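Local coordinates for protein 3-oxo-tetronate kinase (Cupriavidus necator, PDB 5DMH) that catalyses the ATP-dependent phosphorylation of 3-oxo-tetronate to 3-oxo-tetronate 4-phosphate, and is captured here with the product nucleotide ADP bound, at residues A[296-301]-A[432-437]; A[389-394]-A[442-447]. All coordinates share one frame; numbering follows the deposited sequence. Where two conformers were deposited one is given.

Interaction 1. Residues A[296-301]-A[432-437]; sequences SRATNG and ALKSGN. With ADP (adenosine-5'-diphosphate), chain C.
The peptide carbonyl of Gly436 is gripped on both faces: Ser296 OG donates to Gly436 O from one face at 2.6 Å, and Lys434 NZ reaches the same oxygen from the opposite face at 2.9 Å. Both donors stand well out of the carbonyl plane, the hydroxyl by 62°. The same residue lines the phosphate-binding site of the nucleotide-binding domain: Gly436 N, from the preceding peptide, donates to O1B of ADP at 2.8 Å.

Ser296 also serves as N-cap of helix 297-308, its OG accepting from Thr299 N, so one hydroxyl ties the helix start to the loop after strand 430-434. Its side chain is placed for both tasks by a chi1 of 73°, with OG between the backbone N and the carbonyl carbon. Lys434 bends at chi3 and chi4, which turns its ammonium back to Gly436 O and to Thr299 OG1, 3.1 Å from NZ; Gln302 OE1 and Phe438 O also accept from it, and Ser294 bonds to the threonine hydroxyl. Ala298 CB packs against Gly436 O and Asn437 O. Beyond it, one water accepts from Ala298 N and donates to Asn437 OD1, 2.8 Å away.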
# COMPACT_ATOMS: atom_id res chain seq x y z
N SER A 296 3.27 13.25 -5.23
CA SER A 296 3.70 13.58 -3.88
C SER A 296 4.97 14.40 -3.91
O SER A 296 5.69 14.45 -4.90
CB SER A 296 3.97 12.31 -3.11
OG SER A 296 5.17 11.74 -3.58
N ARG A 297 5.25 15.05 -2.79
CA ARG A 297 6.48 15.77 -2.63
C ARG A 297 7.68 14.87 -2.77
O ARG A 297 8.65 15.24 -3.43
CB ARG A 297 6.50 16.45 -1.26
CG ARG A 297 5.67 17.70 -1.21
CD ARG A 297 5.84 18.37 0.14
NE ARG A 297 4.65 19.12 0.52
CZ ARG A 297 4.45 19.65 1.72
NH1 ARG A 297 5.36 19.48 2.67
NH2 ARG A 297 3.34 20.32 1.98
N ALA A 298 7.61 13.69 -2.18
CA ALA A 298 8.70 12.73 -2.28
C ALA A 298 8.96 12.35 -3.75
O ALA A 298 10.09 12.36 -4.23
CB ALA A 298 8.38 11.50 -1.49
N THR A 299 7.89 12.06 -4.48
CA THR A 299 8.02 11.68 -5.88
C THR A 299 8.50 12.88 -6.72
O THR A 299 9.32 12.69 -7.63
CB THR A 299 6.74 11.07 -6.48
OG1 THR A 299 6.31 9.96 -5.69
CG2 THR A 299 6.98 10.59 -7.87
N ASN A 300 8.02 14.09 -6.43
CA ASN A 300 8.54 15.28 -7.11
C ASN A 300 10.04 15.40 -6.91
O ASN A 300 10.80 15.69 -7.87
CB ASN A 300 7.77 16.56 -6.74
CG ASN A 300 6.52 16.77 -7.60
OD1 ASN A 300 6.58 17.33 -8.69
ND2 ASN A 300 5.38 16.31 -7.11
N GLY A 301 10.48 15.17 -5.68
CA GLY A 301 11.88 15.25 -5.37
C GLY A 301 12.71 14.17 -6.05
O GLY A 301 13.85 14.41 -6.46
N ALA A 432 9.61 -2.81 -8.14
CA ALA A 432 9.63 -2.04 -6.90
C ALA A 432 8.43 -1.12 -6.99
O ALA A 432 8.34 -0.29 -7.90
CB ALA A 432 10.94 -1.23 -6.76
N LEU A 433 7.48 -1.33 -6.09
CA LEU A 433 6.22 -0.62 -6.10
C LEU A 433 6.25 0.36 -4.92
O LEU A 433 6.02 -0.03 -3.77
CB LEU A 433 5.06 -1.60 -5.95
CG LEU A 433 5.03 -2.70 -7.01
CD1 LEU A 433 3.80 -3.59 -6.88
CD2 LEU A 433 5.14 -2.13 -8.43
N LYS A 434 6.54 1.61 -5.24
CA LYS A 434 6.81 2.64 -4.24
C LYS A 434 5.59 3.49 -3.92
O LYS A 434 5.13 4.29 -4.72
CB LYS A 434 7.93 3.55 -4.75
CG LYS A 434 8.42 4.62 -3.77
CD LYS A 434 8.97 5.82 -4.56
CE LYS A 434 7.86 6.81 -4.85
NZ LYS A 434 7.92 7.97 -3.96
N SER A 435 5.03 3.31 -2.73
CA SER A 435 4.03 4.25 -2.26
C SER A 435 4.51 5.68 -2.45
O SER A 435 5.68 5.99 -2.23
CB SER A 435 3.71 3.99 -0.79
OG SER A 435 2.51 4.65 -0.43
N GLY A 436 3.61 6.55 -2.86
CA GLY A 436 3.98 7.88 -3.27
C GLY A 436 4.84 8.66 -2.28
O GLY A 436 5.78 9.35 -2.66
N ASN A 437 4.51 8.54 -0.99
CA ASN A 437 5.23 9.29 0.02
C ASN A 437 6.57 8.66 0.46
O ASN A 437 7.29 9.26 1.28
CB ASN A 437 4.33 9.48 1.25
CG ASN A 437 3.18 10.43 1.00
OD1 ASN A 437 3.33 11.47 0.35
ND2 ASN A 437 2.03 10.10 1.53
PB ADP C . 0.28 8.09 -4.30
O1B ADP C . 1.00 6.79 -3.96
O2B ADP C . 1.23 9.28 -4.22
O3B ADP C . -1.03 8.28 -3.55
PA ADP C . -1.16 7.27 -6.71
O1A ADP C . -0.56 6.75 -7.97
O2A ADP C . -1.91 6.38 -5.78
O3A ADP C . 0.02 8.06 -5.91
O5' ADP C . -2.21 8.44 -7.02
C5' ADP C . -1.86 9.58 -7.80
C4' ADP C . -3.03 9.93 -8.70
O4' ADP C . -2.85 11.24 -9.22
C3' ADP C . -3.12 8.99 -9.90
O3' ADP C . -4.50 8.74 -10.26
C2' ADP C . -2.43 9.78 -10.97
O2' ADP C . -2.72 9.31 -12.27
C1' ADP C . -2.90 11.17 -10.64
N9 ADP C . -2.02 12.16 -11.25
C8 ADP C . -0.66 12.11 -11.31
N7 ADP C . -0.18 13.18 -11.98
C5 ADP C . -1.26 13.91 -12.35
C6 ADP C . -1.46 15.15 -13.10
N6 ADP C . -0.36 15.79 -13.54
N1 ADP C . -2.71 15.60 -13.27
C2 ADP C . -3.79 14.94 -12.79
N3 ADP C . -3.70 13.78 -12.10
C4 ADP C . -2.47 13.23 -11.87
O HOH W 1 5.69 13.02 -0.01

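Interaction 2. Residues A[389-394]-A[442-447]; sequences VVAGGE and DFFDEA. With ADP (adenosine-5'-diphosphate), chain C.
Strand 389-391 and the first turn of helix 443-451 run nearly antiparallel, at 151°, with their axes 9.4 Å apart and Val389 opposite Ala447 at the nearest CA atoms. No hydrogen bond crosses between them; the contact is wholly apolar, and all five touching residues are buried.

Val389 takes part in three of the four apolar pairs, dividing its two methyls. With CG1 anti to the backbone N, that branch meets the Phe443 ring obliquely, 3.9 Å from CE2, and lies beside Phe444 CD1 as well. Its other branch, CG2, sits 3.8 Å from Ala447 CB. Ala447 CB in turn rests over one face of the Phe443 ring, displaced toward the rim, while CD1 of Phe444 lies in plane at that ring's edge. The Phe444 ring turns in toward the strand and meets Ala391 CB at its edge, near the ring plane, 4.2 Å from CE1. Gln302 and Trp306 of helix 297-308 touch Phe444 too, and Ala432 and Lys434 of strand 430-434 join the same packing.

Past the strand the chain changes task. Gly392 has phi 121° and psi 136°, backbone angles that call for glycine, and its CA lies 3.3 Å from ADP O1B. Gly393 N then donates to ADP O1B at 2.9 Å, and Glu394 N to O2A at 2.8 Å. A glycine turn at the end of a strand, leading into a helix whose first backbone N-H groups bind phosphate oxygens, is a recurrent nucleotide phosphate-binding arrangement, and here helix 443-451 packs on the strand that leads into it.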
# COMPACT_ATOMS: atom_id res chain seq x y z
N VAL A 389 10.34 0.06 -11.88
CA VAL A 389 10.16 0.88 -10.68
C VAL A 389 8.96 1.79 -10.91
O VAL A 389 8.94 2.55 -11.86
CB VAL A 389 11.40 1.76 -10.41
CG1 VAL A 389 11.19 2.64 -9.19
CG2 VAL A 389 12.64 0.88 -10.24
N VAL A 390 7.95 1.66 -10.06
CA VAL A 390 6.70 2.37 -10.19
C VAL A 390 6.45 3.23 -8.95
O VAL A 390 6.46 2.72 -7.84
CB VAL A 390 5.51 1.41 -10.39
CG1 VAL A 390 4.26 2.21 -10.74
CG2 VAL A 390 5.80 0.35 -11.46
N ALA A 391 6.22 4.51 -9.16
CA ALA A 391 5.95 5.44 -8.07
C ALA A 391 4.47 5.74 -8.03
O ALA A 391 3.92 6.27 -9.00
CB ALA A 391 6.75 6.72 -8.27
N GLY A 392 3.82 5.37 -6.92
CA GLY A 392 2.41 5.63 -6.75
C GLY A 392 1.59 4.36 -6.54
O GLY A 392 1.78 3.35 -7.22
N GLY A 393 0.67 4.41 -5.58
CA GLY A 393 -0.19 3.27 -5.27
C GLY A 393 -1.14 2.84 -6.38
O GLY A 393 -1.09 1.69 -6.89
N GLU A 394 -2.02 3.75 -6.76
CA GLU A 394 -2.93 3.51 -7.87
C GLU A 394 -2.13 3.26 -9.14
O GLU A 394 -2.51 2.44 -9.97
CB GLU A 394 -3.85 4.71 -8.10
CG GLU A 394 -4.70 5.07 -6.91
CD GLU A 394 -5.67 3.97 -6.52
OE1 GLU A 394 -6.22 3.30 -7.41
OE2 GLU A 394 -5.85 3.78 -5.31
N ASP A 442 16.99 9.77 -3.76
CA ASP A 442 17.73 8.94 -4.70
C ASP A 442 17.07 7.59 -5.00
O ASP A 442 17.70 6.71 -5.58
CB ASP A 442 19.14 8.74 -4.18
CG ASP A 442 19.95 10.03 -4.18
OD1 ASP A 442 19.83 10.81 -5.15
OD2 ASP A 442 20.68 10.29 -3.21
N PHE A 443 15.81 7.45 -4.61
CA PHE A 443 15.15 6.16 -4.64
C PHE A 443 15.12 5.48 -6.02
O PHE A 443 15.30 4.29 -6.11
CB PHE A 443 13.74 6.27 -4.11
CG PHE A 443 12.99 4.98 -4.18
CD1 PHE A 443 13.09 4.05 -3.17
CD2 PHE A 443 12.19 4.69 -5.30
CE1 PHE A 443 12.38 2.85 -3.26
CE2 PHE A 443 11.53 3.50 -5.40
CZ PHE A 443 11.61 2.58 -4.39
N PHE A 444 14.91 6.23 -7.10
CA PHE A 444 14.73 5.61 -8.40
C PHE A 444 15.99 4.80 -8.76
O PHE A 444 15.91 3.65 -9.21
CB PHE A 444 14.44 6.65 -9.49
CG PHE A 444 13.11 7.33 -9.39
CD1 PHE A 444 12.04 6.81 -8.64
CD2 PHE A 444 12.90 8.50 -10.09
CE1 PHE A 444 10.84 7.46 -8.61
CE2 PHE A 444 11.70 9.13 -10.05
CZ PHE A 444 10.66 8.61 -9.31
N ASP A 445 17.16 5.41 -8.57
CA ASP A 445 18.44 4.74 -8.83
C ASP A 445 18.70 3.61 -7.86
O ASP A 445 19.13 2.53 -8.25
CB ASP A 445 19.62 5.73 -8.83
CG ASP A 445 20.94 5.05 -9.15
OD1 ASP A 445 21.09 4.56 -10.28
OD2 ASP A 445 21.82 4.98 -8.28
N GLU A 446 18.46 3.87 -6.57
CA GLU A 446 18.60 2.84 -5.56
C GLU A 446 17.78 1.60 -5.90
O GLU A 446 18.28 0.47 -5.83
CB GLU A 446 18.20 3.38 -4.19
CG GLU A 446 19.19 4.38 -3.63
CD GLU A 446 18.67 5.07 -2.38
OE1 GLU A 446 17.55 5.62 -2.40
OE2 GLU A 446 19.38 5.06 -1.37
N ALA A 447 16.54 1.82 -6.30
CA ALA A 447 15.62 0.72 -6.64
C ALA A 447 16.08 -0.04 -7.89
O ALA A 447 16.18 -1.28 -7.88
CB ALA A 447 14.23 1.28 -6.83
PB ADP C . 0.28 8.09 -4.30
O1B ADP C . 1.00 6.79 -3.96
O2B ADP C . 1.23 9.28 -4.22
O3B ADP C . -1.03 8.28 -3.55
PA ADP C . -1.16 7.27 -6.71
O1A ADP C . -0.56 6.75 -7.97
O2A ADP C . -1.91 6.38 -5.78
O3A ADP C . 0.02 8.06 -5.91
O5' ADP C . -2.21 8.44 -7.02
C5' ADP C . -1.86 9.58 -7.80
C4' ADP C . -3.03 9.93 -8.70
O4' ADP C . -2.85 11.24 -9.22
C3' ADP C . -3.12 8.99 -9.90
O3' ADP C . -4.50 8.74 -10.26
C2' ADP C . -2.43 9.78 -10.97
O2' ADP C . -2.72 9.31 -12.27
C1' ADP C . -2.90 11.17 -10.64
N9 ADP C . -2.02 12.16 -11.25
C8 ADP C . -0.66 12.11 -11.31
N7 ADP C . -0.18 13.18 -11.98
C5 ADP C . -1.26 13.91 -12.35
C6 ADP C . -1.46 15.15 -13.10
N6 ADP C . -0.36 15.79 -13.54
N1 ADP C . -2.71 15.60 -13.27
C2 ADP C . -3.79 14.94 -12.79
N3 ADP C . -3.70 13.78 -12.10
C4 ADP C . -2.47 13.23 -11.87

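In the fold
Both contacts lie in the nucleotide-binding domain, their centres about 6 Å apart, and both touch ADP. All five touching residues of interaction 2 are buried, whereas in interaction 1 Ala298 and Asn437 are partly exposed. Strands 430-434 and 387-391 are neighbours, and Lys434 N and O probably bond to Val390 O and Gly392 N. Lys434 also bridges the contacts, since CD packs on Phe443 CD2 and CE on Ala391 CB while the ammonium serves interaction 1. Interaction 1, between a helix start and a loop, is polar; interaction 2 is hydrocarbon packing, its hydrogen bonds to ADP coming from Gly393 and Glu394, beyond the strand, and Gly392 also touches the phosphate. Backbone amides from both converge on O1B.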